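Local structure of 11S globulin (Wrightia tinctoria, 5WXU) at residues E66-T71 and G383-I388; L75-I80 and N351-S356; G363-G368 and T374-D379. The protein probably serves as a seed storage protein, a hexamer of two-cupin subunits kept as a nutrient reserve, and also binds the plant hormone auxin. One frame throughout, in Å; residues are numbered along the deposited sequence. Where two conformers were deposited one is given.

Contact 1: E66-T71 and G383-I388; sequences EIWDPT and GQLFII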
ATOM      1  N   GLU B  66       6.305 -23.572  31.904  1.00 20.19           N
ATOM      2  CA  GLU B  66       6.136 -22.629  33.002  1.00 21.71           C
ATOM      3  C   GLU B  66       5.414 -21.436  32.481  1.00 20.09           C
ATOM      4  O   GLU B  66       5.825 -20.888  31.417  1.00 24.34           O
ATOM      5  CB  GLU B  66       7.489 -22.191  33.569  1.00 23.81           C
ATOM      6  CG  GLU B  66       8.373 -23.361  33.984  1.00 27.18           C
ATOM      7  CD  GLU B  66       9.645 -22.832  34.683  1.00 28.02           C
ATOM      8  OE1 GLU B  66      10.610 -22.471  34.013  1.00 31.56           O
ATOM      9  OE2 GLU B  66       9.666 -22.767  35.906  1.00 37.69           O
ATOM     10  N   ILE B  67       4.360 -21.045  33.183  1.00 21.67           N
ATOM     11  CA  ILE B  67       3.462 -19.975  32.774  1.00 22.55           C
ATOM     12  C   ILE B  67       3.532 -18.810  33.713  1.00 24.04           C
ATOM     13  O   ILE B  67       3.404 -18.981  34.945  1.00 23.50           O
ATOM     14  CB  ILE B  67       2.035 -20.500  32.662  1.00 24.16           C
ATOM     15  CG1 ILE B  67       2.006 -21.664  31.702  1.00 27.67           C
ATOM     16  CG2 ILE B  67       1.079 -19.372  32.276  1.00 26.82           C
ATOM     17  CD1 ILE B  67       0.678 -22.383  31.760  1.00 32.00           C
ATOM     18  N   TRP B  68       3.714 -17.586  33.167  1.00 22.62           N
ATOM     19  CA  TRP B  68       3.634 -16.366  33.992  1.00 22.94           C
ATOM     20  C   TRP B  68       2.183 -16.098  34.218  1.00 23.17           C
ATOM     21  O   TRP B  68       1.308 -16.414  33.358  1.00 22.25           O
ATOM     22  CB  TRP B  68       4.300 -15.152  33.322  1.00 21.22           C
ATOM     23  CG  TRP B  68       5.817 -15.068  33.476  1.00 20.90           C
ATOM     24  CD1 TRP B  68       6.411 -14.257  34.317  1.00 22.27           C
ATOM     25  CD2 TRP B  68       6.870 -15.847  32.835  1.00 20.41           C
ATOM     26  NE1 TRP B  68       7.754 -14.423  34.275  1.00 23.53           N
ATOM     27  CE2 TRP B  68       8.081 -15.385  33.365  1.00 21.61           C
ATOM     28  CE3 TRP B  68       6.909 -16.857  31.836  1.00 21.01           C
ATOM     29  CZ2 TRP B  68       9.319 -15.890  32.983  1.00 20.43           C
ATOM     30  CZ3 TRP B  68       8.149 -17.333  31.430  1.00 23.35           C
ATOM     31  CH2 TRP B  68       9.345 -16.847  31.998  1.00 21.73           C
ATOM     32  N   ASP B  69       1.877 -15.526  35.382  1.00 25.09           N
ATOM     33  CA  ASP B  69       0.479 -15.301  35.751  1.00 24.52           C
ATOM     34  C   ASP B  69      -0.177 -14.319  34.743  1.00 24.47           C
ATOM     35  O   ASP B  69       0.143 -13.150  34.740  1.00 25.06           O
ATOM     36  CB  ASP B  69       0.405 -14.673  37.134  1.00 26.67           C
ATOM     37  CG  ASP B  69      -0.989 -14.598  37.687  1.00 26.75           C
ATOM     38  OD1 ASP B  69      -2.017 -14.678  36.940  1.00 31.78           O
ATOM     39  OD2 ASP B  69      -1.070 -14.379  38.893  1.00 37.01           O
ATOM     40  N   PRO B  70      -1.184 -14.789  33.969  1.00 27.73           N
ATOM     41  CA  PRO B  70      -1.836 -13.980  32.925  1.00 28.85           C
ATOM     42  C   PRO B  70      -2.692 -12.884  33.468  1.00 29.03           C
ATOM     43  O   PRO B  70      -2.958 -11.917  32.737  1.00 33.31           O
ATOM     44  CB  PRO B  70      -2.678 -14.985  32.129  1.00 29.27           C
ATOM     45  CG  PRO B  70      -2.823 -16.142  32.973  1.00 30.13           C
ATOM     46  CD  PRO B  70      -1.787 -16.130  34.061  1.00 30.26           C
ATOM     47  N   THR B  71      -2.973 -12.970  34.766  1.00 27.57           N
ATOM     48  CA  THR B  71      -3.731 -11.959  35.511  1.00 26.74           C
ATOM     49  C   THR B  71      -2.911 -10.931  36.238  1.00 27.06           C
ATOM     50  O   THR B  71      -3.494  -9.979  36.854  1.00 25.06           O
ATOM     51  CB  THR B  71      -4.691 -12.611  36.537  1.00 31.81           C
ATOM     52  OG1 THR B  71      -3.965 -13.101  37.669  1.00 34.46           O
ATOM     53  CG2 THR B  71      -5.484 -13.757  35.854  1.00 32.26           C
ATOM     54  N   GLY B 383      16.455 -15.312  34.193  1.00 21.20           N
ATOM     55  CA  GLY B 383      15.183 -15.998  34.322  1.00 21.26           C
ATOM     56  C   GLY B 383      13.996 -15.130  34.608  1.00 21.92           C
ATOM     57  O   GLY B 383      12.888 -15.630  34.589  1.00 23.41           O
ATOM     58  N   GLN B 384      14.177 -13.837  34.850  1.00 18.63           N
ATOM     59  CA  GLN B 384      13.111 -12.941  35.101  1.00 20.49           C
ATOM     60  C   GLN B 384      12.609 -12.287  33.786  1.00 21.09           C
ATOM     61  O   GLN B 384      13.409 -12.005  32.901  1.00 18.29           O
ATOM     62  CB  GLN B 384      13.465 -11.862  36.115  1.00 24.58           C
ATOM     63  CG  GLN B 384      13.842 -12.426  37.508  1.00 24.20           C
ATOM     64  CD  GLN B 384      14.192 -11.330  38.490  1.00 27.41           C
ATOM     65  OE1 GLN B 384      14.860 -10.393  38.131  1.00 26.71           O
ATOM     66  NE2 GLN B 384      13.643 -11.396  39.711  1.00 31.46           N
ATOM     67  N   LEU B 385      11.301 -12.026  33.778  1.00 19.31           N
ATOM     68  CA  LEU B 385      10.611 -11.204  32.803  1.00 19.94           C
ATOM     69  C   LEU B 385      10.288  -9.834  33.381  1.00 19.98           C
ATOM     70  O   LEU B 385       9.880  -9.732  34.543  1.00 21.98           O
ATOM     71  CB  LEU B 385       9.299 -11.901  32.444  1.00 21.07           C
ATOM     72  CG  LEU B 385       8.566 -11.533  31.141  1.00 21.13           C
ATOM     73  CD1 LEU B 385       9.287 -12.175  29.951  1.00 22.95           C
ATOM     74  CD2 LEU B 385       7.085 -11.930  31.170  1.00 23.07           C
ATOM     75  N   PHE B 386      10.361  -8.775  32.574  1.00 19.23           N
ATOM     76  CA  PHE B 386       9.899  -7.423  33.015  1.00 20.80           C
ATOM     77  C   PHE B 386       9.226  -6.656  31.899  1.00 20.87           C
ATOM     78  O   PHE B 386       9.656  -6.774  30.694  1.00 21.31           O
ATOM     79  CB  PHE B 386      10.963  -6.539  33.740  1.00 21.07           C
ATOM     80  CG  PHE B 386      12.213  -6.243  32.988  1.00 20.75           C
ATOM     81  CD1 PHE B 386      12.317  -5.079  32.240  1.00 22.49           C
ATOM     82  CD2 PHE B 386      13.330  -7.056  33.068  1.00 23.75           C
ATOM     83  CE1 PHE B 386      13.463  -4.747  31.563  1.00 22.81           C
ATOM     84  CE2 PHE B 386      14.474  -6.749  32.365  1.00 23.67           C
ATOM     85  CZ  PHE B 386      14.563  -5.551  31.642  1.00 24.50           C
ATOM     86  N   ILE B 387       8.139  -5.990  32.278  1.00 20.67           N
ATOM     87  CA  ILE B 387       7.279  -5.260  31.338  1.00 20.78           C
ATOM     88  C   ILE B 387       7.473  -3.772  31.583  1.00 20.07           C
ATOM     89  O   ILE B 387       7.397  -3.335  32.700  1.00 19.47           O
ATOM     90  CB  ILE B 387       5.786  -5.652  31.495  1.00 22.57           C
ATOM     91  CG1 ILE B 387       5.468  -7.014  30.893  1.00 24.40           C
ATOM     92  CG2 ILE B 387       4.895  -4.707  30.708  1.00 24.39           C
ATOM     93  CD1 ILE B 387       6.359  -8.093  31.210  1.00 27.95           C
ATOM     94  N   ILE B 388       7.793  -3.011  30.541  1.00 18.07           N
ATOM     95  CA  ILE B 388       7.838  -1.578  30.565  1.00 19.15           C
ATOM     96  C   ILE B 388       6.745  -1.054  29.612  1.00 19.61           C
ATOM     97  O   ILE B 388       6.929  -1.166  28.385  1.00 21.18           O
ATOM     98  CB  ILE B 388       9.177  -0.995  30.200  1.00 20.52           C
ATOM     99  CG1 ILE B 388      10.238  -1.496  31.172  1.00 22.84           C
ATOM    100  CG2 ILE B 388       9.129   0.500  30.360  1.00 20.46           C
ATOM    101  CD1 ILE B 388      11.599  -1.445  30.658  1.00 24.05           C
TER

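Contact 2: L75-I80 and N351-S356; sequences LQCAGI and NAHSIS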
ATOM      1  N   LEU B  75       1.076  -7.929  32.845  1.00 20.49           N
ATOM      2  CA  LEU B  75       0.732  -8.731  31.664  1.00 21.92           C
ATOM      3  C   LEU B  75      -0.587  -8.307  31.060  1.00 23.04           C
ATOM      4  O   LEU B  75      -0.741  -8.281  29.811  1.00 21.96           O
ATOM      5  CB  LEU B  75       0.699 -10.228  31.973  1.00 23.13           C
ATOM      6  CG  LEU B  75       1.986 -10.977  31.696  1.00 23.20           C
ATOM      7  CD1 LEU B  75       3.048 -10.585  32.654  1.00 25.78           C
ATOM      8  CD2 LEU B  75       1.871 -12.489  31.708  1.00 22.55           C
ATOM      9  N   GLN B  76      -1.574  -8.003  31.915  1.00 20.80           N
ATOM     10  CA  GLN B  76      -2.854  -7.535  31.410  1.00 23.97           C
ATOM     11  C   GLN B  76      -2.714  -6.219  30.704  1.00 20.82           C
ATOM     12  O   GLN B  76      -3.370  -6.046  29.684  1.00 22.39           O
ATOM     13  CB  GLN B  76      -3.866  -7.350  32.520  1.00 28.51           C
ATOM     14  CG  GLN B  76      -4.164  -8.633  33.220  1.00 33.37           C
ATOM     15  CD  GLN B  76      -5.529  -9.152  32.958  1.00 41.48           C
ATOM     16  OE1 GLN B  76      -5.704 -10.354  32.654  1.00 50.50           O
ATOM     17  NE2 GLN B  76      -6.525  -8.285  33.121  1.00 40.86           N
ATOM     18  N   CYS B  77      -1.886  -5.312  31.240  1.00 18.97           N
ATOM     19  CA  CYS B  77      -1.621  -3.984  30.619  1.00 20.74           C
ATOM     20  C   CYS B  77      -0.921  -4.163  29.237  1.00 18.95           C
ATOM     21  O   CYS B  77      -1.326  -3.557  28.227  1.00 18.56           O
ATOM     22  CB  CYS B  77      -0.719  -3.082  31.508  1.00 19.52           C
ATOM     23  SG  CYS B  77       0.023  -1.672  30.653  1.00 20.86           S
ATOM     24  N   ALA B  78       0.044  -5.076  29.181  1.00 21.14           N
ATOM     25  CA  ALA B  78       0.803  -5.276  27.966  1.00 20.41           C
ATOM     26  C   ALA B  78       0.047  -6.113  26.935  1.00 19.16           C
ATOM     27  O   ALA B  78       0.404  -6.101  25.744  1.00 20.12           O
ATOM     28  CB  ALA B  78       2.114  -5.929  28.255  1.00 20.76           C
ATOM     29  N   GLY B  79      -0.993  -6.811  27.370  1.00 17.41           N
ATOM     30  CA  GLY B  79      -1.786  -7.575  26.465  1.00 18.30           C
ATOM     31  C   GLY B  79      -1.104  -8.865  26.043  1.00 17.44           C
ATOM     32  O   GLY B  79      -1.239  -9.288  24.911  1.00 17.34           O
ATOM     33  N   ILE B  80      -0.311  -9.454  26.937  1.00 15.39           N
ATOM     34  CA  ILE B  80       0.491 -10.605  26.537  1.00 18.10           C
ATOM     35  C   ILE B  80       0.337 -11.780  27.469  1.00 18.75           C
ATOM     36  O   ILE B  80      -0.053 -11.575  28.642  1.00 20.62           O
ATOM     37  CB  ILE B  80       2.005 -10.256  26.362  1.00 18.83           C
ATOM     38  CG1 ILE B  80       2.660  -9.769  27.636  1.00 20.35           C
ATOM     39  CG2 ILE B  80       2.303  -9.300  25.194  1.00 18.93           C
ATOM     40  CD1 ILE B  80       3.518 -10.912  28.204  1.00 20.95           C
ATOM     41  N   ASN B 351       5.972   3.850  20.840  1.00 21.00           N
ATOM     42  CA  ASN B 351       4.865   3.243  20.117  1.00 22.34           C
ATOM     43  C   ASN B 351       4.598   1.796  20.465  1.00 23.00           C
ATOM     44  O   ASN B 351       4.144   1.046  19.606  1.00 22.37           O
ATOM     45  CB  ASN B 351       5.127   3.391  18.593  1.00 20.11           C
ATOM     46  CG  ASN B 351       6.399   2.717  18.116  1.00 21.62           C
ATOM     47  OD1 ASN B 351       7.149   2.159  18.911  1.00 22.18           O
ATOM     48  ND2 ASN B 351       6.632   2.712  16.796  1.00 23.86           N
ATOM     49  N   ALA B 352       4.943   1.378  21.687  1.00 19.17           N
ATOM     50  CA  ALA B 352       4.953  -0.027  22.016  1.00 18.23           C
ATOM     51  C   ALA B 352       5.143  -0.234  23.487  1.00 17.41           C
ATOM     52  O   ALA B 352       5.759   0.591  24.128  1.00 17.22           O
ATOM     53  CB  ALA B 352       6.012  -0.799  21.237  1.00 19.20           C
ATOM     54  N   HIS B 353       4.653  -1.362  23.971  1.00 18.11           N
ATOM     55  CA  HIS B 353       5.119  -1.947  25.249  1.00 17.95           C
ATOM     56  C   HIS B 353       6.332  -2.825  25.027  1.00 17.15           C
ATOM     57  O   HIS B 353       6.540  -3.415  23.931  1.00 18.12           O
ATOM     58  CB  HIS B 353       4.072  -2.761  25.902  1.00 17.96           C
ATOM     59  CG  HIS B 353       2.787  -2.087  26.031  1.00 18.77           C
ATOM     60  ND1 HIS B 353       2.654  -0.849  26.611  1.00 18.80           N
ATOM     61  CD2 HIS B 353       1.553  -2.483  25.646  1.00 17.56           C
ATOM     62  CE1 HIS B 353       1.378  -0.524  26.601  1.00 20.10           C
ATOM     63  NE2 HIS B 353       0.691  -1.489  25.998  1.00 18.93           N
ATOM     64  N   SER B 354       7.203  -2.910  26.057  1.00 17.43           N
ATOM     65  CA  SER B 354       8.360  -3.806  25.962  0.69 18.96           C
ATOM     66  C   SER B 354       8.234  -4.901  27.003  1.00 20.41           C
ATOM     67  O   SER B 354       7.867  -4.655  28.156  1.00 21.75           O
ATOM     68  CB  SER B 354       9.732  -3.087  26.061  0.69 20.14           C
ATOM     69  OG  SER B 354       9.870  -2.436  27.304  0.69 23.54           O
ATOM     70  N   ILE B 355       8.491  -6.115  26.551  1.00 18.16           N
ATOM     71  CA  ILE B 355       8.495  -7.297  27.413  1.00 20.05           C
ATOM     72  C   ILE B 355       9.909  -7.905  27.305  1.00 18.96           C
ATOM     73  O   ILE B 355      10.307  -8.471  26.255  1.00 17.26           O
ATOM     74  CB  ILE B 355       7.451  -8.316  26.940  1.00 20.35           C
ATOM     75  CG1 ILE B 355       6.072  -7.699  26.872  1.00 22.04           C
ATOM     76  CG2 ILE B 355       7.468  -9.561  27.802  1.00 21.85           C
ATOM     77  CD1 ILE B 355       5.686  -7.090  25.539  1.00 24.78           C
ATOM     78  N   SER B 356      10.674  -7.816  28.406  1.00 19.00           N
ATOM     79  CA  SER B 356      12.100  -8.258  28.435  1.00 18.32           C
ATOM     80  C   SER B 356      12.312  -9.519  29.244  1.00 20.97           C
ATOM     81  O   SER B 356      11.653  -9.709  30.237  1.00 22.15           O
ATOM     82  CB  SER B 356      12.983  -7.208  29.012  1.00 18.35           C
ATOM     83  OG  SER B 356      12.991  -6.008  28.226  1.00 18.85           O
TER

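Contact 3: G363-G368 and T374-D379; sequences GRLQVG and TVYDGD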
ATOM      1  N   GLY B 363      21.508  -6.875  36.536  1.00 21.98           N
ATOM      2  CA  GLY B 363      21.699  -5.425  36.541  1.00 23.60           C
ATOM      3  C   GLY B 363      20.674  -4.688  37.357  1.00 24.09           C
ATOM      4  O   GLY B 363      19.873  -5.291  38.036  1.00 25.51           O
ATOM      5  N   ARG B 364      20.711  -3.358  37.293  1.00 21.68           N
ATOM      6  CA  ARG B 364      19.769  -2.499  37.920  1.00 23.70           C
ATOM      7  C   ARG B 364      18.860  -1.904  36.827  1.00 24.03           C
ATOM      8  O   ARG B 364      19.336  -1.456  35.826  1.00 24.26           O
ATOM      9  CB  ARG B 364      20.488  -1.311  38.570  1.00 25.70           C
ATOM     10  CG  ARG B 364      19.622  -0.357  39.342  1.00 21.80           C
ATOM     11  CD  ARG B 364      20.439   0.769  39.989  1.00 23.94           C
ATOM     12  NE  ARG B 364      19.618   1.779  40.630  1.00 26.20           N
ATOM     13  CZ  ARG B 364      20.063   2.899  41.188  1.00 26.11           C
ATOM     14  NH1 ARG B 364      21.360   3.206  41.185  1.00 25.96           N
ATOM     15  NH2 ARG B 364      19.206   3.723  41.722  1.00 26.24           N
ATOM     16  N   LEU B 365      17.576  -1.929  37.091  1.00 22.49           N
ATOM     17  CA  LEU B 365      16.526  -1.309  36.298  1.00 21.56           C
ATOM     18  C   LEU B 365      15.798  -0.246  37.149  1.00 22.46           C
ATOM     19  O   LEU B 365      15.337  -0.492  38.239  1.00 22.98           O
ATOM     20  CB  LEU B 365      15.552  -2.396  35.787  1.00 22.96           C
ATOM     21  CG  LEU B 365      14.274  -1.859  35.114  1.00 26.12           C
ATOM     22  CD1 LEU B 365      14.595  -1.302  33.740  1.00 25.92           C
ATOM     23  CD2 LEU B 365      13.272  -3.000  35.038  1.00 26.74           C
ATOM     24  N   GLN B 366      15.684   0.945  36.618  1.00 19.55           N
ATOM     25  CA  GLN B 366      14.760   1.933  37.144  1.00 20.46           C
ATOM     26  C   GLN B 366      13.710   2.309  36.109  1.00 21.64           C
ATOM     27  O   GLN B 366      14.027   2.484  34.921  1.00 20.91           O
ATOM     28  CB  GLN B 366      15.480   3.148  37.644  1.00 21.96           C
ATOM     29  CG  GLN B 366      14.538   4.165  38.228  1.00 22.57           C
ATOM     30  CD  GLN B 366      15.193   5.172  39.101  1.00 24.57           C
ATOM     31  OE1 GLN B 366      16.248   5.725  38.758  1.00 25.50           O
ATOM     32  NE2 GLN B 366      14.538   5.467  40.243  1.00 22.77           N
ATOM     33  N   VAL B 367      12.474   2.350  36.574  1.00 19.96           N
ATOM     34  CA  VAL B 367      11.344   2.722  35.732  1.00 21.42           C
ATOM     35  C   VAL B 367      10.584   3.865  36.382  1.00 22.80           C
ATOM     36  O   VAL B 367      10.304   3.816  37.609  1.00 24.08           O
ATOM     37  CB  VAL B 367      10.381   1.589  35.567  1.00 20.72           C
ATOM     38  CG1 VAL B 367       9.284   1.953  34.558  1.00 21.35           C
ATOM     39  CG2 VAL B 367      11.102   0.345  35.124  1.00 20.61           C
ATOM     40  N   GLY B 368      10.276   4.868  35.573  1.00 20.92           N
ATOM     41  CA  GLY B 368       9.440   6.038  35.921  1.00 20.48           C
ATOM     42  C   GLY B 368       8.107   6.076  35.112  1.00 23.05           C
ATOM     43  O   GLY B 368       8.092   5.798  33.896  1.00 24.85           O
ATOM     44  N   THR B 374       9.052   6.591  41.981  1.00 26.59           N
ATOM     45  CA  THR B 374       9.486   5.533  41.098  1.00 27.83           C
ATOM     46  C   THR B 374       8.566   4.292  41.028  1.00 28.29           C
ATOM     47  O   THR B 374       8.003   3.806  42.029  1.00 23.26           O
ATOM     48  CB  THR B 374      10.935   5.105  41.394  1.00 28.25           C
ATOM     49  OG1 THR B 374      11.428   4.307  40.315  1.00 28.08           O
ATOM     50  CG2 THR B 374      11.089   4.317  42.606  1.00 31.55           C
ATOM     51  N   VAL B 375       8.472   3.749  39.825  1.00 24.35           N
ATOM     52  CA  VAL B 375       7.614   2.653  39.553  1.00 24.81           C
ATOM     53  C   VAL B 375       8.345   1.339  39.856  1.00 23.55           C
ATOM     54  O   VAL B 375       7.733   0.356  40.251  1.00 25.19           O
ATOM     55  CB  VAL B 375       7.150   2.796  38.069  1.00 27.16           C
ATOM     56  CG1 VAL B 375       6.701   1.490  37.496  1.00 27.62           C
ATOM     57  CG2 VAL B 375       6.071   3.846  38.007  1.00 28.68           C
ATOM     58  N   TYR B 376       9.660   1.323  39.653  1.00 22.92           N
ATOM     59  CA  TYR B 376      10.512   0.197  40.053  1.00 22.75           C
ATOM     60  C   TYR B 376      11.927   0.730  40.137  1.00 24.67           C
ATOM     61  O   TYR B 376      12.376   1.507  39.274  1.00 22.18           O
ATOM     62  CB  TYR B 376      10.467  -1.005  39.084  1.00 22.30           C
ATOM     63  CG  TYR B 376      11.312  -2.163  39.512  1.00 22.77           C
ATOM     64  CD1 TYR B 376      10.954  -2.920  40.636  1.00 25.64           C
ATOM     65  CD2 TYR B 376      12.545  -2.461  38.921  1.00 23.71           C
ATOM     66  CE1 TYR B 376      11.718  -3.986  41.064  1.00 25.69           C
ATOM     67  CE2 TYR B 376      13.310  -3.563  39.340  1.00 23.06           C
ATOM     68  CZ  TYR B 376      12.919  -4.297  40.463  1.00 24.61           C
ATOM     69  OH  TYR B 376      13.677  -5.389  40.927  1.00 21.46           O
ATOM     70  N   ASP B 377      12.660   0.306  41.162  1.00 24.24           N
ATOM     71  CA  ASP B 377      14.100   0.599  41.181  1.00 24.98           C
ATOM     72  C   ASP B 377      14.742  -0.554  41.914  1.00 25.90           C
ATOM     73  O   ASP B 377      14.636  -0.590  43.149  1.00 28.60           O
ATOM     74  CB  ASP B 377      14.445   1.929  41.880  1.00 23.11           C
ATOM     75  CG  ASP B 377      15.975   2.311  41.773  1.00 24.57           C
ATOM     76  OD1 ASP B 377      16.772   1.613  41.109  1.00 22.92           O
ATOM     77  OD2 ASP B 377      16.374   3.394  42.260  1.00 27.28           O
ATOM     78  N   GLY B 378      15.348  -1.479  41.174  1.00 23.22           N
ATOM     79  CA  GLY B 378      15.945  -2.692  41.740  1.00 25.97           C
ATOM     80  C   GLY B 378      16.619  -3.598  40.747  1.00 25.90           C
ATOM     81  O   GLY B 378      16.807  -3.240  39.577  1.00 24.71           O
ATOM     82  N   ASP B 379      17.008  -4.778  41.211  1.00 24.47           N
ATOM     83  CA  ASP B 379      17.687  -5.745  40.389  1.00 29.60           C
ATOM     84  C   ASP B 379      16.812  -6.409  39.359  1.00 28.32           C
ATOM     85  O   ASP B 379      15.577  -6.514  39.551  1.00 28.79           O
ATOM     86  CB  ASP B 379      18.280  -6.857  41.249  1.00 31.59           C
ATOM     87  CG  ASP B 379      19.341  -6.331  42.233  1.00 42.43           C
ATOM     88  OD1 ASP B 379      20.054  -5.340  41.901  1.00 43.67           O
ATOM     89  OD2 ASP B 379      19.469  -6.955  43.315  1.00 47.76           O
TER

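Contact 1: E66-T71 and G383-I388
The indole of W68 carries methyl CD2 of L385 on one face, and carbonyl O of G383 comes up to its edge, near the ring plane. CD2 stands 4.0 Å from the centroid of the five-membered ring and only 7° off its normal, a CH-pi contact centred over that ring, toward one end of the indole. L385 CB approaches the nitrogen side of the same ring, 3.5 Å from W68 NE1, and G383 O lies 3.9 Å from W68 CZ2. In L385, CG lies anti to the backbone N (chi1 -161°), and the second torsion then turns CD2 over the face. Tryptophan suits this buried place: its broad apolar surface meets leucine, A82 and P54, while its one polar atom, NE1, donates to the backbone O of L52. Replacing the indole with an alanine is likely to open a gap beside L385 CD2 and to leave the L52 carbonyl without this donor. G383 has a positive phi, at which a side chain would jam against the preceding carbonyl; its own O accepts from R84 NH1. After W68 the chain leaves the contact in an Asx turn at D69. The two segments belong to different cupin domains, so tryptophan and leucine form part of the apolar seam between the paired domains of a bicupin, the fold of 11S globulins.

Contact 2: L75-I80 and N351-S356
I80 holds CG1 between its backbone N and carbonyl carbon (chi1 62°), whereas I355 turns CG1 anti to its carbonyl carbon (chi1 -56°), and the two side chains meet by sliding past each other in opposite directions. Each end methyl reaches the other's branch: I80 CG2 lies 4.1 Å from I355 CD1, and I80 CD1 is 4.2 Å from I355 CG2. Branched isoleucines suit this buried place because each offers methyls at two levels along its partner. Nearer the end of helix 73-78, H353 brings its imidazole against the backbone of the last turn, with CD2 3.7 Å from A78 CA. The small methyl of A78 allows this close approach. C77 SG comes in obliquely, 4.8 Å from the centroid of the H353 ring, and is tied by a disulfide to C44. C77 O is 3.6 Å from H353 NE2, but no hydrogen bond joins them: NE2 donates to Q192 O of a neighbouring subunit, while ND1 accepts from Q390 N. Bonds at both ring nitrogens fix the rotation of the ring, and they probably hold the histidine neutral. The helix ends at A78, and G79 follows with a positive phi, which glycine adopts easily. I80, the first residue of strand 80-87, still reaches back from its N to L75 O over 3.1 Å. The contact thus sets the end of helix 73-78 against H353, just before strand 354-359, and the start of strand 80-87 against I355 of that strand, within the domain interface of a bicupin and beside a subunit boundary of the hexamer.

Contact 3: G363-G368 and T374-D379
R364 and D377 form a side-on, two-pronged salt bridge: R364 NE lies 2.9 Å from D377 OD1, and R364 NH2 is likewise 2.9 Å from D377 OD2. Both oxygens use their syn lone pairs, and the guanidinium and carboxylate planes are only 7° apart. R364 is extended throughout, from CG anti to the backbone N (chi1 -177°) out to NE, and so presents this edge. NH2 also bridges to D230 of a neighbouring subunit, whose F233 makes a cation-pi contact with the arginine, so the pair joins hairpin and interface. On the same face Q366 NE2 donates weakly to T374 OG1, while its OE1 accepts from D230 N of that subunit; an amide suits a place that needs both a donor and an acceptor. T374 OG1 in turn gives its proton to V367 O at 3.0 Å, from above the carbonyl plane. That carbonyl is gripped three times, for V375 N approaches V367 O to 2.9 Å and Y376 N to 3.3 Å. Further along, L365 and G378 exchange two backbone bonds as a hydrogen-bonded antiparallel pair. On the other face apolar side chains meet: V367 CG1 lies 3.9 Å from V375 CG1, and L365 CD2 is 4.0 Å from Y376 CD2. The tyrosine runs along its own strand, and its OH donates to D379 O at 2.6 Å, in the carbonyl plane. A side chain at G378 would strike this hydroxyl, hence the glycine at the corner where the chain turns. With V375 and Y376 both opposite V367, the arrangement is a beta hairpin carrying a classic bulge, in the second cupin domain, where R364 and Q366 meet another subunit.

How the contacts relate
Contacts 1 and 2, with centres about 10 Å apart, both join the first cupin domain to the second. They share one sheet: strands 385-388 and 354-359 are neighbours, probably hydrogen-bonded from F386 O to S356 N (2.7 Å) and from I388 N to S354 O (2.9 Å). Contact 3 lies within the second domain, its centre about 16 Å from that of contact 1, which it touches where F386 CD1 packs on L365 CD2 at 3.6 Å. Contacts 2 and 3 do not touch (nearest atoms about 7 Å apart), but both meet a neighbouring subunit. All three lie away from the auxin pocket at G119, C120 and P121 and from R427, which also binds the hormone.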